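Local coordinates for protein putative polyketide cyclase (PDB 3K0Z) that is of unknown function but belongs to the SnoaL-like polyketide cyclase family of the NTF2 clan, and may be a ring-closing enzyme, at residues A[53-58]-A[78-83]; A[22-27]-A[31-36]. All blocks are in the same frame, centred on the assembly; numbering follows the deposited sequence. Where two conformers were deposited one is given.

Interaction 1 (A[53-58]-A[78-83]); sequences ELIPQT and GLKFAA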
loop_
_atom_site.group_PDB
_atom_site.type_symbol
_atom_site.label_atom_id
_atom_site.label_comp_id
_atom_site.label_asym_id
_atom_site.label_seq_id
_atom_site.Cartn_x
_atom_site.Cartn_y
_atom_site.Cartn_z
ATOM N N GLU A 53 -0.610 6.779 24.989
ATOM C CA GLU A 53 -1.949 7.219 25.342
ATOM C C GLU A 53 -2.836 7.442 24.101
ATOM O O GLU A 53 -4.055 7.470 24.213
ATOM C CB GLU A 53 -1.917 8.436 26.239
ATOM C CG GLU A 53 -1.453 9.744 25.580
ATOM C CD GLU A 53 0.054 9.981 25.688
ATOM O OE1 GLU A 53 0.847 9.011 25.985
ATOM O OE2 GLU A 53 0.436 11.163 25.458
ATOM N N LEU A 54 -2.229 7.553 22.925
ATOM C CA LEU A 54 -2.995 7.679 21.661
ATOM C C LEU A 54 -3.683 6.385 21.279
ATOM O O LEU A 54 -4.741 6.359 20.609
ATOM C CB LEU A 54 -2.079 8.118 20.509
ATOM C CG LEU A 54 -1.595 9.569 20.536
ATOM C CD1 LEU A 54 -0.640 9.741 19.429
ATOM C CD2 LEU A 54 -2.815 10.584 20.437
ATOM N N ILE A 55 -3.089 5.275 21.663
ATOM C CA ILE A 55 -3.609 3.970 21.205
ATOM C C ILE A 55 -5.105 3.722 21.486
ATOM O O ILE A 55 -5.881 3.460 20.566
ATOM C CB ILE A 55 -2.711 2.809 21.710
ATOM C CG1 ILE A 55 -1.349 2.886 21.022
ATOM C CG2 ILE A 55 -3.351 1.436 21.425
ATOM C CD1 ILE A 55 -0.312 1.966 21.600
ATOM N N PRO A 56 -5.535 3.822 22.737
ATOM C CA PRO A 56 -6.951 3.644 22.930
ATOM C C PRO A 56 -7.844 4.729 22.319
ATOM O O PRO A 56 -9.065 4.553 22.273
ATOM C CB PRO A 56 -7.098 3.627 24.457
ATOM C CG PRO A 56 -5.856 4.180 24.994
ATOM C CD PRO A 56 -4.809 4.062 23.990
ATOM N N GLN A 57 -7.282 5.853 21.875
ATOM C CA GLN A 57 -8.114 6.838 21.211
ATOM C C GLN A 57 -8.196 6.547 19.715
ATOM O O GLN A 57 -8.952 7.205 19.002
ATOM C CB GLN A 57 -7.561 8.242 21.419
ATOM C CG GLN A 57 -7.460 8.663 22.900
ATOM C CD GLN A 57 -6.784 10.000 23.050
ATOM O OE1 GLN A 57 -7.369 11.018 22.748
ATOM N NE2 GLN A 57 -5.544 10.001 23.556
ATOM N N THR A 58 -7.403 5.582 19.239
ATOM C CA THR A 58 -7.189 5.402 17.794
ATOM C C THR A 58 -7.624 4.042 17.261
ATOM O O THR A 58 -8.232 3.972 16.176
ATOM C CB THR A 58 -5.714 5.604 17.458
ATOM O OG1 THR A 58 -5.244 6.827 18.047
ATOM C CG2 THR A 58 -5.479 5.618 15.918
ATOM N N GLY A 78 1.459 -5.027 20.420
ATOM C CA GLY A 78 2.425 -5.017 19.317
ATOM C C GLY A 78 2.702 -3.636 18.757
ATOM O O GLY A 78 3.790 -3.397 18.209
ATOM N N LEU A 79 1.726 -2.734 18.853
ATOM C CA LEU A 79 1.946 -1.352 18.479
ATOM C C LEU A 79 2.982 -0.685 19.418
ATOM O O LEU A 79 3.877 0.038 18.995
ATOM C CB LEU A 79 0.616 -0.587 18.527
ATOM C CG LEU A 79 -0.425 -1.086 17.492
ATOM C CD1 LEU A 79 -1.733 -0.374 17.689
ATOM C CD2 LEU A 79 0.079 -0.944 16.022
ATOM N N LYS A 80 2.810 -0.933 20.697
ATOM C CA LYS A 80 3.731 -0.442 21.731
ATOM C C LYS A 80 5.124 -1.026 21.571
ATOM O O LYS A 80 6.133 -0.331 21.751
ATOM C CB LYS A 80 3.181 -0.834 23.093
ATOM C CG LYS A 80 1.815 -0.243 23.362
ATOM C CD LYS A 80 1.283 -0.690 24.701
ATOM C CE LYS A 80 -0.170 -0.311 24.842
ATOM N NZ LYS A 80 -0.704 -0.944 26.072
ATOM N N PHE A 81 5.174 -2.321 21.285
ATOM C CA PHE A 81 6.449 -3.001 21.060
ATOM C C PHE A 81 7.220 -2.385 19.906
ATOM O O PHE A 81 8.381 -2.043 20.052
ATOM C CB PHE A 81 6.250 -4.489 20.808
ATOM C CG PHE A 81 7.535 -5.216 20.490
ATOM C CD1 PHE A 81 8.381 -5.604 21.505
ATOM C CD2 PHE A 81 7.907 -5.485 19.174
ATOM C CE1 PHE A 81 9.588 -6.256 21.217
ATOM C CE2 PHE A 81 9.113 -6.127 18.891
ATOM C CZ PHE A 81 9.953 -6.489 19.919
ATOM N N ALA A 82 6.553 -2.218 18.773
ATOM C CA ALA A 82 7.159 -1.731 17.541
ATOM C C ALA A 82 7.741 -0.318 17.650
ATOM O O ALA A 82 8.851 -0.047 17.133
ATOM C CB ALA A 82 6.102 -1.821 16.350
ATOM N N ALA A 83 7.002 0.572 18.287
ATOM C CA ALA A 83 7.433 1.955 18.473
ATOM C C ALA A 83 8.739 2.012 19.291
ATOM O O ALA A 83 9.669 2.719 18.934
ATOM C CB ALA A 83 6.340 2.760 19.163
#

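Interaction 2 (A[22-27]-A[31-36]); sequences MTIDPS and KEATEM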
loop_
_atom_site.group_PDB
_atom_site.type_symbol
_atom_site.label_atom_id
_atom_site.label_comp_id
_atom_site.label_asym_id
_atom_site.label_seq_id
_atom_site.Cartn_x
_atom_site.Cartn_y
_atom_site.Cartn_z
HETATM N N MSE A 22 -5.097 14.419 -0.233
HETATM C CA MSE A 22 -6.199 13.561 0.178
HETATM C C MSE A 22 -7.253 13.467 -0.880
HETATM O O MSE A 22 -7.528 14.459 -1.549
HETATM C CB MSE A 22 -6.951 14.157 1.384
HETATM C CG MSE A 22 -6.373 13.927 2.679
HETATM SE SE MSE A 22 -7.554 14.514 4.146
HETATM C CE MSE A 22 -7.637 16.234 3.888
ATOM N N THR A 23 -7.881 12.299 -0.970
ATOM C CA THR A 23 -9.059 12.093 -1.749
ATOM C C THR A 23 -10.134 11.490 -0.829
ATOM O O THR A 23 -9.953 10.416 -0.231
ATOM C CB THR A 23 -8.763 11.161 -2.945
ATOM O OG1 THR A 23 -7.759 11.764 -3.764
ATOM C CG2 THR A 23 -10.006 10.908 -3.747
ATOM N N ILE A 24 -11.251 12.194 -0.709
ATOM C CA ILE A 24 -12.359 11.721 0.104
ATOM C C ILE A 24 -13.641 11.491 -0.705
ATOM O O ILE A 24 -14.128 12.375 -1.408
ATOM C CB ILE A 24 -12.685 12.681 1.240
ATOM C CG1 ILE A 24 -11.406 13.066 2.020
ATOM C CG2 ILE A 24 -13.736 12.010 2.122
ATOM C CD1 ILE A 24 -11.576 14.196 3.080
ATOM N N ASP A 25 -14.170 10.284 -0.559
ATOM C CA ASP A 25 -15.464 9.849 -1.133
ATOM C C ASP A 25 -16.518 10.919 -0.793
ATOM O O ASP A 25 -16.769 11.172 0.374
ATOM C CB ASP A 25 -15.782 8.513 -0.438
ATOM C CG ASP A 25 -17.157 7.925 -0.734
ATOM O OD1 ASP A 25 -18.028 8.540 -1.386
ATOM O OD2 ASP A 25 -17.355 6.796 -0.223
ATOM N N PRO A 26 -17.098 11.570 -1.813
ATOM C CA PRO A 26 -18.102 12.626 -1.632
ATOM C C PRO A 26 -19.388 12.216 -0.941
ATOM O O PRO A 26 -20.110 13.065 -0.439
ATOM C CB PRO A 26 -18.436 13.046 -3.070
ATOM C CG PRO A 26 -17.337 12.586 -3.886
ATOM C CD PRO A 26 -16.734 11.409 -3.227
ATOM N N SER A 27 -19.650 10.921 -0.898
ATOM C CA SER A 27 -20.857 10.394 -0.331
ATOM C C SER A 27 -20.764 10.320 1.178
ATOM O O SER A 27 -21.785 10.248 1.827
ATOM C CB SER A 27 -21.149 9.016 -0.929
ATOM O OG SER A 27 -20.304 8.033 -0.362
ATOM N N LYS A 31 -19.096 14.468 9.072
ATOM C CA LYS A 31 -18.740 13.794 10.302
ATOM C C LYS A 31 -18.075 12.463 9.997
ATOM O O LYS A 31 -17.054 12.149 10.601
ATOM C CB LYS A 31 -19.957 13.591 11.206
ATOM C CG LYS A 31 -19.676 12.577 12.320
ATOM C CD LYS A 31 -20.620 12.611 13.435
ATOM C CE LYS A 31 -20.082 11.872 14.642
ATOM N NZ LYS A 31 -19.839 10.415 14.375
ATOM N N GLU A 32 -18.615 11.680 9.064
ATOM C CA GLU A 32 -17.968 10.365 8.756
ATOM C C GLU A 32 -16.569 10.550 8.197
ATOM O O GLU A 32 -15.614 9.859 8.582
ATOM C CB GLU A 32 -18.785 9.552 7.741
ATOM C CG GLU A 32 -20.170 9.191 8.220
ATOM C CD GLU A 32 -21.064 8.616 7.117
ATOM O OE1 GLU A 32 -21.279 9.267 6.044
ATOM O OE2 GLU A 32 -21.569 7.497 7.364
ATOM N N ALA A 33 -16.417 11.473 7.269
ATOM C CA ALA A 33 -15.088 11.720 6.689
ATOM C C ALA A 33 -14.080 12.208 7.750
ATOM O O ALA A 33 -12.921 11.784 7.763
ATOM C CB ALA A 33 -15.172 12.739 5.526
ATOM N N THR A 34 -14.534 13.077 8.632
ATOM C CA THR A 34 -13.658 13.676 9.654
ATOM C C THR A 34 -13.193 12.624 10.645
ATOM O O THR A 34 -12.031 12.604 11.028
ATOM C CB THR A 34 -14.402 14.795 10.394
ATOM O OG1 THR A 34 -14.776 15.815 9.468
ATOM C CG2 THR A 34 -13.560 15.425 11.475
ATOM N N GLU A 35 -14.093 11.740 11.076
ATOM C CA GLU A 35 -13.649 10.766 12.058
ATOM C C GLU A 35 -12.653 9.715 11.468
ATOM O O GLU A 35 -11.771 9.212 12.160
ATOM C CB GLU A 35 -14.847 10.155 12.771
ATOM C CG GLU A 35 -15.610 9.177 11.941
ATOM C CD GLU A 35 -17.016 8.888 12.469
ATOM O OE1 GLU A 35 -17.398 9.443 13.521
ATOM O OE2 GLU A 35 -17.737 8.080 11.807
HETATM N N MSE A 36 -12.768 9.420 10.192
HETATM C CA MSE A 36 -11.815 8.544 9.520
HETATM C C MSE A 36 -10.465 9.232 9.343
HETATM O O MSE A 36 -9.408 8.622 9.592
HETATM C CB MSE A 36 -12.409 8.090 8.182
HETATM C CG MSE A 36 -13.556 7.168 8.378
HETATM SE SE MSE A 36 -14.533 6.852 6.741
HETATM C CE MSE A 36 -13.455 5.334 6.017
HETATM O O HOH W 1 -22.604 7.922 4.008
#

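Interaction 1 (A[53-58]-A[78-83])
Ile55 and Leu79 bring the backbones together with their CA atoms 8.2 Å apart, where the helical turn 55-58 meets the helix 76-87 of this NTF2-like fold through side chains alone. Ile55, buried, supplies its segment's share of the contact through CD1. Its CG1 branch stands beside the backbone N (chi1 -67°) and runs on extended, which carries CD1 across to the neighbouring helix, while CG2 takes the position opposite that N. CD1 comes to rest against two successive residues. It lies 4.1 Å from CB of Leu79 and 3.5 Å from CG of Lys80.

Lys80 meets it with its hydrocarbon stem rather than its charge: the chain is stretched out beyond CG, passes the isoleucine at a slant, and brings CE within 4.0 Å of CD1. Leu79 also touches Trp47 of helix 30-49, and the same helix takes Leu54 at Ala45 and Thr58 at Arg42 and Phe43.

Bonds within 53-58 hold the turn together. Gln57 NE2 donates to Glu53 O at 3.0 Å in a nearly straight bond (175°) that lies in its own amide plane but rises above the carbonyl plane. Leu54 O is gripped twice, from opposite faces of its plane: Gln57 N reaches it on one side, and on the other Thr58 OG1 closes to 2.7 Å.

Interaction 2 (A[22-27]-A[31-36])
A strand-turn-helix unit at the N-terminal end of the fold folds back on itself here, with edge strand 22-24 laid against the first turns of helix 30-49. Ile24 and Ala33 make the apolar touch: their CA atoms are 7.1 Å apart, both side chains set out toward the other segment, and the methyl CG2 of Ile24 sits 3.8 Å from CB of Ala33. With CG1 beside the backbone N (chi1 -49°), CG2 falls opposite that N and faces the helix. Ile24 is modelled in two conformers and this is one of them, which leaves the exact approach uncertain. Val10 packs on both residues.

Further along, the meeting is polar and indirect. Ser27 O and Glu32 OE1 stand 4.4 Å apart, and one water spans them, donating to OE1 at 2.8 Å and, over a longer 3.3 Å, to the carbonyl oxygen. Glu32 OE1 also accepts from the backbone N of Ser29, near the start of the helix.

Asp25 shapes the bend between strand and helix. Its OD1 accepts from Ser27 N at 2.9 Å, closing an Asx turn, and from Ser27 OG at a short 2.5 Å; both donors approach the same face of the carboxylate, the hydroxyl on the syn side. This turn lies at the subunit interface, where OD1 comes close to the same atom of Asp25 of the second subunit. Two carboxylate oxygens so close would tend to favour protonation of one, though the two donors of Ser27 should offset some of the charge. On the helix, Lys31 NZ forms a salt bridge to Glu35 OE1 one turn on. Overall the arrangement is an edge strand of the NTF2-like sheet leading through an Asx turn into the long helix 30-49.

Both segments of interaction 2 precede those of interaction 1 in the chain, with most of helix 30-49 between them. Its beginning forms one side of interaction 2; further along, Ala45 and Trp47 pack on Leu54 and Leu79 of interaction 1. The centres lie 24 Å apart and the nearest atoms about 7 Å, without touching. Segment 22-27 includes an outermost strand of the mixed sheet, beside strand 93-103, and its turn meets the second subunit. Residues 53-58 and 78-83 touch no other chain of the assembly. One long helix thus connects a dimer-facing sheet edge with the buried helix-to-helix packing of this NTF2-like fold.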